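Local coordinates for vinylacetyl-CoA Delta-isomerase (Nitrosopumilus maritimus SCM1, PDB 6VJR), which probably dehydrates 4-hydroxybutyryl-CoA and isomerises vinylacetyl-CoA, as a tetrameric flavoprotein that carries FAD and an iron-sulfur cluster, at residues Asp358-Gln363 with Ile456-Gln461; His111-Glu116 with Ser279-Arg284; Leu71-Ser76 with Ser352-Asn357; Gln461-Tyr466 with Pro484-Glu489. All blocks are in the same frame, centred on the assembly; numbering follows the deposited sequence.

Contact 1: Asp358-Gln363 with Ile456-Gln461; sequences DDMLAQ and IQIQRQ
Gln363 lies over the aliphatic part of Gln457, its amide nitrogen NE2 3.4 Å from Gln457 CG and the two amide planes turned 63° apart. Gln363 CB meanwhile rests on Ile458 CG1 at 3.6 Å. The chain of Gln363 bends at chi2, which folds NE2 back to its own helix, where it donates to the backbone O and to OD1 of Asp359; OE1 accepts from Arg290 of helix 278-292. Asp359 OD1 thus becomes the polar centre of the interface. Gln457 NE2 donates to it over 3.1 Å with an N-H...O angle of 165°, and this donor and Gln363 NE2 arrive from opposite faces of the carboxylate plane. A third donor, Gln461 NE2, is 2.8 Å from OD1, but its angle of 124° makes that bond weak; its straighter bond goes to Gln457 O, one turn back. The frame is a roughly antiparallel pair of helices from the mainly helical C-terminal part of an acyl-CoA dehydrogenase-like fold, with the short segments 9.5 Å apart. The apolar flank is carried by Met360: SD touches Ile458 CG2 at 4.1 Å, while CE reaches the main chain at Gln461, 3.6 Å from its O. Asp358 N-caps the first helix, OD1 accepting from Leu361 N, and its OD2 forms a salt bridge with Arg493.

Contact 2: His111-Glu116 with Ser279-Arg284; sequences HSTTFE and SMLVER
Arg284 and Glu116 cross at about a right angle between two nearly antiparallel helices, 101-121 and 278-292, a packed pair that joins the regions matching the N-terminal and C-terminal family domains; the short segments approach to 9.6 Å. Arg284 is extended from CG to NE, which carries its guanidinium across to the facing helix. There NH1 (2.9 Å) and NH2 (3.1 Å) both grip the single oxygen OE2 of Glu116. That oxygen lies in the guanidinium plane, yet both nitrogens approach it from the same face of the carboxylate, the two planes being 51° apart. NH1 also donates to Ser112 OG at 2.9 Å, near the guanidinium edge, so two acceptors on the same helix fix the rotation of the group. Met280 takes one face of the guanidinium, its SD 3.5 Å above the plane and offset toward the rim. Beside the salt bridge Thr113 and Met280 slide past each other in opposite directions, with Thr113 CG2 4.0 Å from SD. Thr113 OG1, bonded to Ser109 O one turn back, faces Leu281, whose side chain crosses it at a right angle. At the tip of Met280 the bend at chi3 (-68°) brings CE to 3.4 Å from Glu116 OE1.

Contact 3: Leu71-Ser76 with Ser352-Asn357; sequences LHIAES and SGVYLN
Tyr355 lays its ring against the backbone of Ser76, with Ser76 CA 3.6 Å from the ring centroid and 13° off the normal, a CH-pi contact over the centre of one face. Tyr355 opens the short strand 355-356, which pairs with strand 348-349 in a two-stranded antiparallel hairpin; the facing segment 71-76 is the irregular connection that leads into helix 77-94. The contact therefore ties the entry to that helix, in the N-terminal region, to the hairpin preceding helix 359-369. With CG beside the backbone N (chi1 -85°), the ring swings over Ser76, whose own side chain turns the other way: OG caps the helix by accepting from Asp79 N. Another part of the ring meets the preceding peptide, CE1 lying 3.3 Å from Glu75 O.

Val354 and Ala74 supply the inner part of the contact. Ala74 O accepts from Tyr355 N over 3.1 Å at 163°, with the donor well above the carbonyl plane. The same oxygen is 3.4 Å from Val354 CA, a CA-H...O contact that supplements the hydrogen bond. Val354 CG2 packs against Ile73 CG2 at 3.5 Å, the two side chains set obliquely, while helix 101-121 packs on this apolar pair, touching Ile73 through His111 and Val354 through Asn108. One water also spans the two main chains, donating to Glu75 O at 2.9 Å and to Gly353 O at 2.8 Å; its oxygen lies in the plane of the Tyr355 ring, at the edge.

Contact 4: Gln461-Tyr466 with Pro484-Glu489; sequences QMQVGY and PKESSE
Glu486 OE1 accepts from Gly465 N over 2.8 Å, using its syn lone pair at an N-H...O angle of 157°. The other oxygen, OE2, accepts from Tyr466 N over 3.0 Å in a similarly straight bond, also on the syn side but tilted 22° out of the carboxylate plane. Two successive main-chain N-H groups of the first turn of helix 464-475 are therefore held by one carboxylate. Two waters also bond to the carboxylate: one donates to OE1 and accepts from Val464 N, and another donates to OE2 while accepting from Gln463 NE2. The negative charge so placed would probably interact favourably with the helix dipole. CG of Glu486 sits between the backbone N and the carbonyl carbon, and the chain then runs extended to the helix end.

Gln463 crosses Glu486 at about a right angle, with amide and carboxylate planes 89° apart. Its extended chain passes along the loop: CG lies 3.3 Å from Ser487 O and NE2 3.5 Å from Ser488 CA, while OE1 accepts from Phe491 N. A further water joins NE2 to Ser488 O. At the start of segment 484-489 Pro484 CG is 3.6 Å from Tyr466 N, packing against the Gly465-Tyr466 peptide, where glycine leaves room for both Pro484 and Glu486. The Tyr466 hydroxyl bonds to Gln92 of the second subunit. The arrangement is a carboxylate accepting from first-turn N-H groups at the N-terminus of helix 464-475, with Gln463 at the N-cap position and Glu486 supplied by the loop that follows the helix.

How the contacts relate
Contacts 1 and 4 share Gln461, have centres about 12 Å apart and both touch the second subunit. Glu283 of contact 2 forms a salt bridge with Arg460 of contact 1 (OE1 to NH2 3.1 Å), the contact centres being about 16 Å apart. Contacts 2 and 3, with centres about 12 Å apart, meet at His111 ND1 and Ser352 OG (2.8 Å). Strand 355-356 of contact 3 leads directly to helix 359-369 of contact 1. Contacts 1 and 2 flank the cofactor region: the Gln363 side chain is about 12 Å from FAD and about 13 Å from the iron, that of Leu281 about 11 Å from FAD and about 5 Å from the side chain of FAD-binding Met147; contacts 3 and 4 lie away from the known sites.

Contact 1: Asp358-Gln363 with Ile456-Gln461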
# COMPACT_ATOMS: atom_id res chain seq x y z
N ASP A 358 16.82 -10.24 18.94
CA ASP A 358 16.60 -11.05 17.76
C ASP A 358 16.83 -10.24 16.50
O ASP A 358 16.09 -9.30 16.20
CB ASP A 358 15.19 -11.62 17.73
CG ASP A 358 15.00 -12.65 16.63
OD1 ASP A 358 15.10 -12.25 15.45
OD2 ASP A 358 14.78 -13.85 16.96
N ASP A 359 17.85 -10.63 15.74
CA ASP A 359 18.26 -9.86 14.57
C ASP A 359 17.16 -9.80 13.49
O ASP A 359 16.91 -8.73 12.94
CB ASP A 359 19.53 -10.45 13.99
CG ASP A 359 20.17 -9.57 12.93
OD1 ASP A 359 19.56 -9.47 11.84
OD2 ASP A 359 21.23 -9.01 13.24
N MET A 360 16.53 -10.92 13.19
CA MET A 360 15.51 -10.95 12.17
C MET A 360 14.39 -9.98 12.53
O MET A 360 13.99 -9.18 11.70
CB MET A 360 14.94 -12.37 11.96
CG MET A 360 13.76 -12.37 11.04
SD MET A 360 14.11 -12.03 9.32
CE MET A 360 14.28 -13.71 8.68
N LEU A 361 13.92 -10.04 13.76
CA LEU A 361 12.82 -9.16 14.14
C LEU A 361 13.22 -7.69 14.21
O LEU A 361 12.38 -6.82 13.98
CB LEU A 361 12.19 -9.65 15.42
CG LEU A 361 11.57 -11.04 15.35
CD1 LEU A 361 11.15 -11.53 16.71
CD2 LEU A 361 10.35 -10.95 14.45
N ALA A 362 14.50 -7.40 14.52
CA ALA A 362 15.01 -6.05 14.41
C ALA A 362 14.90 -5.56 12.96
O ALA A 362 14.60 -4.40 12.74
CB ALA A 362 16.42 -5.94 14.89
N GLN A 363 15.21 -6.41 11.98
CA GLN A 363 15.13 -5.98 10.57
C GLN A 363 13.71 -5.58 10.25
O GLN A 363 13.46 -4.62 9.53
CB GLN A 363 15.59 -7.07 9.62
CG GLN A 363 16.95 -7.68 9.92
CD GLN A 363 18.02 -6.64 10.09
OE1 GLN A 363 18.09 -5.66 9.32
NE2 GLN A 363 18.88 -6.88 11.07
N ILE A 456 18.79 -7.20 2.64
CA ILE A 456 19.89 -8.14 2.52
C ILE A 456 20.03 -8.96 3.81
O ILE A 456 20.24 -10.18 3.76
CB ILE A 456 21.19 -7.40 2.16
CG1 ILE A 456 21.10 -6.77 0.77
CG2 ILE A 456 22.40 -8.32 2.30
CD1 ILE A 456 22.19 -5.77 0.48
N GLN A 457 19.81 -8.34 4.98
CA GLN A 457 19.94 -9.08 6.23
C GLN A 457 18.76 -10.04 6.45
O GLN A 457 18.94 -11.12 7.00
CB GLN A 457 20.07 -8.12 7.40
CG GLN A 457 20.43 -8.76 8.71
CD GLN A 457 21.83 -9.35 8.80
OE1 GLN A 457 22.66 -9.32 7.85
NE2 GLN A 457 22.06 -9.90 10.00
N ILE A 458 17.55 -9.67 6.00
CA ILE A 458 16.44 -10.60 6.02
C ILE A 458 16.78 -11.80 5.13
O ILE A 458 16.56 -12.94 5.51
CB ILE A 458 15.15 -9.92 5.60
CG1 ILE A 458 14.71 -8.88 6.68
CG2 ILE A 458 14.07 -10.95 5.34
CD1 ILE A 458 13.61 -7.93 6.20
N GLN A 459 17.26 -11.53 3.91
CA GLN A 459 17.65 -12.58 2.97
C GLN A 459 18.60 -13.59 3.60
O GLN A 459 18.43 -14.77 3.39
CB GLN A 459 18.20 -11.96 1.69
CG GLN A 459 18.52 -12.96 0.59
CD GLN A 459 18.89 -12.24 -0.69
OE1 GLN A 459 18.17 -12.28 -1.68
NE2 GLN A 459 19.92 -11.45 -0.67
N ARG A 460 19.59 -13.09 4.36
CA ARG A 460 20.58 -13.93 4.98
C ARG A 460 19.97 -14.90 6.00
O ARG A 460 20.56 -15.95 6.26
CB ARG A 460 21.70 -13.10 5.61
CG ARG A 460 22.60 -12.48 4.55
CD ARG A 460 23.69 -11.63 5.18
NE ARG A 460 24.57 -12.52 5.93
CZ ARG A 460 24.93 -12.46 7.22
NH1 ARG A 460 25.81 -13.34 7.67
NH2 ARG A 460 24.41 -11.56 8.05
N GLN A 461 18.86 -14.52 6.62
CA GLN A 461 18.31 -15.27 7.73
C GLN A 461 16.97 -15.96 7.46
O GLN A 461 16.43 -16.60 8.36
CB GLN A 461 18.06 -14.25 8.86
CG GLN A 461 19.32 -13.63 9.44
CD GLN A 461 18.95 -12.65 10.53
OE1 GLN A 461 18.80 -12.99 11.71
NE2 GLN A 461 18.69 -11.43 10.10

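Contact 2: His111-Glu116 with Ser279-Arg284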
# COMPACT_ATOMS: atom_id res chain seq x y z
N HIS A 111 30.65 -4.86 23.55
CA HIS A 111 30.90 -5.74 24.68
C HIS A 111 31.10 -7.18 24.18
O HIS A 111 32.09 -7.83 24.52
CB HIS A 111 29.75 -5.64 25.67
CG HIS A 111 29.98 -6.36 26.94
ND1 HIS A 111 29.81 -7.72 27.04
CD2 HIS A 111 30.38 -5.93 28.17
CE1 HIS A 111 30.06 -8.09 28.32
NE2 HIS A 111 30.41 -7.02 29.02
N SER A 112 30.20 -7.65 23.31
CA SER A 112 30.31 -9.01 22.79
C SER A 112 31.42 -9.13 21.74
O SER A 112 32.11 -10.14 21.69
CB SER A 112 29.00 -9.52 22.25
OG SER A 112 28.56 -8.81 21.11
N THR A 113 31.58 -8.13 20.88
CA THR A 113 32.52 -8.22 19.77
C THR A 113 33.96 -8.25 20.31
O THR A 113 34.77 -9.07 19.88
CB THR A 113 32.31 -7.09 18.78
OG1 THR A 113 30.97 -7.10 18.31
CG2 THR A 113 33.27 -7.26 17.62
N THR A 114 34.31 -7.36 21.25
CA THR A 114 35.67 -7.31 21.80
C THR A 114 36.04 -8.65 22.43
O THR A 114 37.19 -9.10 22.33
CB THR A 114 35.85 -6.18 22.80
OG1 THR A 114 34.84 -6.26 23.80
CG2 THR A 114 35.88 -4.82 22.12
N PHE A 115 35.09 -9.27 23.14
CA PHE A 115 35.29 -10.56 23.76
C PHE A 115 35.73 -11.60 22.72
O PHE A 115 36.67 -12.37 22.96
CB PHE A 115 34.01 -10.97 24.50
CG PHE A 115 34.16 -12.27 25.27
CD1 PHE A 115 34.03 -13.49 24.62
CD2 PHE A 115 34.37 -12.27 26.64
CE1 PHE A 115 34.09 -14.67 25.32
CE2 PHE A 115 34.45 -13.46 27.33
CZ PHE A 115 34.32 -14.66 26.67
N GLU A 116 35.06 -11.57 21.56
CA GLU A 116 35.30 -12.55 20.52
C GLU A 116 36.60 -12.27 19.79
O GLU A 116 37.27 -13.23 19.42
CB GLU A 116 34.09 -12.72 19.61
CG GLU A 116 32.96 -13.40 20.37
CD GLU A 116 31.69 -13.73 19.61
OE1 GLU A 116 31.84 -14.42 18.58
OE2 GLU A 116 30.58 -13.35 20.07
N SER A 279 32.65 -6.94 10.27
CA SER A 279 31.29 -7.32 9.90
C SER A 279 30.51 -7.73 11.15
O SER A 279 29.35 -7.37 11.29
CB SER A 279 31.29 -8.39 8.84
OG SER A 279 31.94 -9.55 9.33
N MET A 280 31.16 -8.40 12.11
CA MET A 280 30.48 -8.77 13.36
C MET A 280 30.00 -7.52 14.13
O MET A 280 28.85 -7.44 14.60
CB MET A 280 31.41 -9.59 14.26
CG MET A 280 30.79 -9.97 15.56
SD MET A 280 31.88 -10.89 16.68
CE MET A 280 32.06 -12.45 15.81
N LEU A 281 30.88 -6.52 14.21
CA LEU A 281 30.55 -5.32 14.96
C LEU A 281 29.40 -4.61 14.26
O LEU A 281 28.48 -4.14 14.91
CB LEU A 281 31.76 -4.39 15.10
CG LEU A 281 31.47 -3.09 15.83
CD1 LEU A 281 30.98 -3.37 17.24
CD2 LEU A 281 32.76 -2.26 15.82
N VAL A 282 29.48 -4.44 12.94
CA VAL A 282 28.39 -3.76 12.23
C VAL A 282 27.06 -4.49 12.38
O VAL A 282 26.01 -3.89 12.60
CB VAL A 282 28.76 -3.59 10.76
CG1 VAL A 282 27.63 -3.04 9.93
CG2 VAL A 282 30.01 -2.73 10.56
N GLU A 283 27.10 -5.82 12.22
CA GLU A 283 25.93 -6.67 12.37
C GLU A 283 25.29 -6.48 13.73
O GLU A 283 24.08 -6.33 13.84
CB GLU A 283 26.27 -8.13 12.15
CG GLU A 283 25.07 -9.07 12.22
CD GLU A 283 25.37 -10.48 11.71
OE1 GLU A 283 24.51 -11.11 11.07
OE2 GLU A 283 26.50 -10.94 11.87
N ARG A 284 26.10 -6.56 14.79
CA ARG A 284 25.53 -6.45 16.11
C ARG A 284 25.07 -5.05 16.49
O ARG A 284 24.02 -4.91 17.12
CB ARG A 284 26.49 -7.07 17.11
CG ARG A 284 26.74 -8.54 16.86
CD ARG A 284 27.53 -9.17 17.95
NE ARG A 284 27.78 -10.56 17.57
CZ ARG A 284 28.58 -11.38 18.19
NH1 ARG A 284 29.16 -10.98 19.30
NH2 ARG A 284 28.76 -12.59 17.73

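Contact 3: Leu71-Ser76 with Ser352-Asn357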
# COMPACT_ATOMS: atom_id res chain seq x y z
N LEU A 71 23.76 3.72 29.62
CA LEU A 71 25.15 3.27 29.82
C LEU A 71 25.22 1.81 30.25
O LEU A 71 26.30 1.31 30.61
CB LEU A 71 25.78 4.17 30.89
CG LEU A 71 25.99 5.64 30.51
CD1 LEU A 71 26.34 6.49 31.73
CD2 LEU A 71 27.07 5.70 29.47
N HIS A 72 24.05 1.17 30.31
CA HIS A 72 23.94 -0.19 30.83
C HIS A 72 24.14 -1.24 29.75
O HIS A 72 23.53 -1.17 28.68
CB HIS A 72 22.60 -0.37 31.53
CG HIS A 72 22.40 -1.72 32.10
ND1 HIS A 72 23.17 -2.22 33.13
CD2 HIS A 72 21.41 -2.59 31.94
CE1 HIS A 72 22.68 -3.41 33.47
NE2 HIS A 72 21.58 -3.63 32.79
N ILE A 73 24.97 -2.24 30.07
CA ILE A 73 25.22 -3.39 29.21
C ILE A 73 24.16 -4.45 29.61
O ILE A 73 24.10 -4.91 30.75
CB ILE A 73 26.64 -3.93 29.34
CG1 ILE A 73 27.75 -2.89 29.06
CG2 ILE A 73 26.79 -5.18 28.51
CD1 ILE A 73 27.78 -2.31 27.67
N ALA A 74 23.26 -4.72 28.67
CA ALA A 74 22.05 -5.48 28.95
C ALA A 74 22.38 -6.89 29.43
O ALA A 74 23.14 -7.59 28.78
CB ALA A 74 21.19 -5.54 27.70
N GLU A 75 21.78 -7.28 30.55
CA GLU A 75 22.12 -8.50 31.25
C GLU A 75 21.03 -9.56 31.10
O GLU A 75 21.19 -10.66 31.63
CB GLU A 75 22.37 -8.27 32.76
CG GLU A 75 23.39 -7.19 33.05
CD GLU A 75 23.78 -6.93 34.50
OE1 GLU A 75 23.28 -7.66 35.39
OE2 GLU A 75 24.60 -5.99 34.72
N SER A 76 19.98 -9.25 30.33
CA SER A 76 18.79 -10.09 30.25
C SER A 76 17.95 -9.60 29.07
O SER A 76 18.16 -8.48 28.64
CB SER A 76 17.96 -10.08 31.49
OG SER A 76 17.42 -8.79 31.74
N SER A 352 30.07 -13.11 25.87
CA SER A 352 30.56 -12.15 26.86
C SER A 352 29.62 -11.94 28.06
O SER A 352 30.02 -11.31 29.04
CB SER A 352 30.81 -10.82 26.20
OG SER A 352 29.60 -10.22 25.79
N GLY A 353 28.36 -12.37 27.92
CA GLY A 353 27.35 -12.20 28.95
C GLY A 353 26.25 -11.21 28.58
O GLY A 353 25.17 -11.24 29.18
N VAL A 354 26.54 -10.30 27.63
CA VAL A 354 25.54 -9.35 27.17
C VAL A 354 24.45 -10.11 26.39
O VAL A 354 24.72 -11.09 25.73
CB VAL A 354 26.14 -8.21 26.31
CG1 VAL A 354 26.72 -8.71 25.00
CG2 VAL A 354 25.16 -7.09 26.05
N TYR A 355 23.21 -9.62 26.47
CA TYR A 355 22.09 -10.11 25.67
C TYR A 355 22.01 -9.30 24.36
O TYR A 355 22.17 -8.07 24.36
CB TYR A 355 20.77 -10.05 26.43
CG TYR A 355 20.56 -11.28 27.29
CD1 TYR A 355 21.44 -11.60 28.32
CD2 TYR A 355 19.51 -12.16 27.04
CE1 TYR A 355 21.28 -12.77 29.05
CE2 TYR A 355 19.35 -13.33 27.76
CZ TYR A 355 20.24 -13.63 28.77
OH TYR A 355 20.11 -14.77 29.51
N LEU A 356 21.79 -10.03 23.27
CA LEU A 356 21.54 -9.46 21.94
C LEU A 356 20.10 -9.76 21.54
O LEU A 356 19.64 -10.89 21.63
CB LEU A 356 22.54 -10.09 20.98
CG LEU A 356 22.46 -9.65 19.52
CD1 LEU A 356 22.89 -8.19 19.39
CD2 LEU A 356 23.29 -10.51 18.63
N ASN A 357 19.38 -8.75 21.06
CA ASN A 357 18.03 -8.92 20.58
C ASN A 357 18.02 -9.74 19.29
O ASN A 357 19.03 -9.96 18.63
CB ASN A 357 17.39 -7.55 20.35
CG ASN A 357 18.20 -6.75 19.36
OD1 ASN A 357 19.35 -6.37 19.61
ND2 ASN A 357 17.62 -6.51 18.21
O HOH W 1 23.84 -11.77 31.53

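Contact 4: Gln461-Tyr466 with Pro484-Glu489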
# COMPACT_ATOMS: atom_id res chain seq x y z
N GLN A 461 18.86 -14.52 6.62
CA GLN A 461 18.31 -15.27 7.73
C GLN A 461 16.97 -15.96 7.46
O GLN A 461 16.43 -16.60 8.36
CB GLN A 461 18.06 -14.25 8.86
CG GLN A 461 19.32 -13.63 9.44
CD GLN A 461 18.95 -12.65 10.53
OE1 GLN A 461 18.80 -12.99 11.71
NE2 GLN A 461 18.69 -11.43 10.10
N MET A 462 16.40 -15.83 6.25
CA MET A 462 15.03 -16.18 5.97
C MET A 462 14.81 -17.68 5.66
O MET A 462 13.65 -18.08 5.40
CB MET A 462 14.49 -15.29 4.85
CG MET A 462 15.00 -15.59 3.49
SD MET A 462 14.27 -14.37 2.37
CE MET A 462 15.17 -14.89 0.91
N GLN A 463 15.85 -18.51 5.71
CA GLN A 463 15.76 -19.97 5.67
C GLN A 463 14.87 -20.47 4.52
O GLN A 463 13.95 -21.27 4.70
CB GLN A 463 15.27 -20.47 7.03
CG GLN A 463 16.31 -20.25 8.10
CD GLN A 463 15.92 -20.81 9.45
OE1 GLN A 463 15.49 -20.07 10.35
NE2 GLN A 463 16.03 -22.11 9.58
N VAL A 464 15.17 -19.98 3.31
CA VAL A 464 14.47 -20.40 2.11
C VAL A 464 14.52 -21.92 1.90
O VAL A 464 13.52 -22.53 1.56
CB VAL A 464 15.02 -19.69 0.86
CG1 VAL A 464 14.29 -20.15 -0.40
CG2 VAL A 464 14.89 -18.22 0.99
N GLY A 465 15.70 -22.54 2.11
CA GLY A 465 15.80 -23.97 1.89
C GLY A 465 14.90 -24.77 2.85
O GLY A 465 14.30 -25.75 2.43
N TYR A 466 14.88 -24.36 4.14
CA TYR A 466 13.99 -24.96 5.10
C TYR A 466 12.54 -24.86 4.64
O TYR A 466 11.80 -25.83 4.68
CB TYR A 466 14.21 -24.29 6.47
CG TYR A 466 13.35 -24.70 7.65
CD1 TYR A 466 12.04 -24.26 7.79
CD2 TYR A 466 13.89 -25.35 8.74
CE1 TYR A 466 11.26 -24.55 8.89
CE2 TYR A 466 13.13 -25.62 9.87
CZ TYR A 466 11.80 -25.24 9.94
OH TYR A 466 10.98 -25.46 11.04
N PRO A 484 19.19 -27.91 3.61
CA PRO A 484 19.48 -26.49 3.50
C PRO A 484 20.93 -26.17 3.84
O PRO A 484 21.50 -26.76 4.75
CB PRO A 484 18.50 -25.84 4.47
CG PRO A 484 17.40 -26.88 4.62
CD PRO A 484 18.10 -28.19 4.55
N LYS A 485 21.50 -25.23 3.08
CA LYS A 485 22.83 -24.71 3.37
C LYS A 485 22.69 -23.20 3.54
O LYS A 485 22.69 -22.46 2.55
CB LYS A 485 23.75 -25.04 2.20
CG LYS A 485 23.91 -26.51 1.89
CD LYS A 485 24.79 -27.25 2.89
CE LYS A 485 25.19 -28.63 2.43
NZ LYS A 485 24.09 -29.60 2.53
N GLU A 486 22.45 -22.78 4.78
CA GLU A 486 22.05 -21.42 5.08
C GLU A 486 22.09 -21.27 6.60
O GLU A 486 22.04 -22.27 7.32
CB GLU A 486 20.63 -21.14 4.59
CG GLU A 486 19.57 -22.08 5.18
CD GLU A 486 18.23 -22.19 4.46
OE1 GLU A 486 18.15 -21.73 3.27
OE2 GLU A 486 17.22 -22.75 5.05
N SER A 487 22.10 -20.02 7.05
CA SER A 487 21.94 -19.74 8.46
C SER A 487 20.59 -20.26 8.92
O SER A 487 19.58 -19.91 8.33
CB SER A 487 22.06 -18.30 8.78
OG SER A 487 21.89 -18.17 10.20
N SER A 488 20.58 -21.05 10.02
CA SER A 488 19.34 -21.63 10.52
C SER A 488 18.98 -21.09 11.89
O SER A 488 18.09 -21.61 12.55
CB SER A 488 19.42 -23.13 10.55
OG SER A 488 20.40 -23.54 11.49
N GLU A 489 19.59 -19.97 12.28
CA GLU A 489 19.49 -19.51 13.66
C GLU A 489 18.10 -18.98 13.98
O GLU A 489 17.63 -19.14 15.09
CB GLU A 489 20.58 -18.48 13.95
CG GLU A 489 21.98 -19.11 13.95
CD GLU A 489 22.08 -20.47 14.64
OE1 GLU A 489 22.28 -21.51 13.93
OE2 GLU A 489 21.94 -20.51 15.90
O HOH W 2 18.25 -17.73 10.23
O HOH W 3 18.70 -18.32 6.22
O HOH W 4 17.58 -23.70 7.55
O HOH W 5 16.25 -23.74 12.08
O HOH W 6 17.95 -18.94 2.94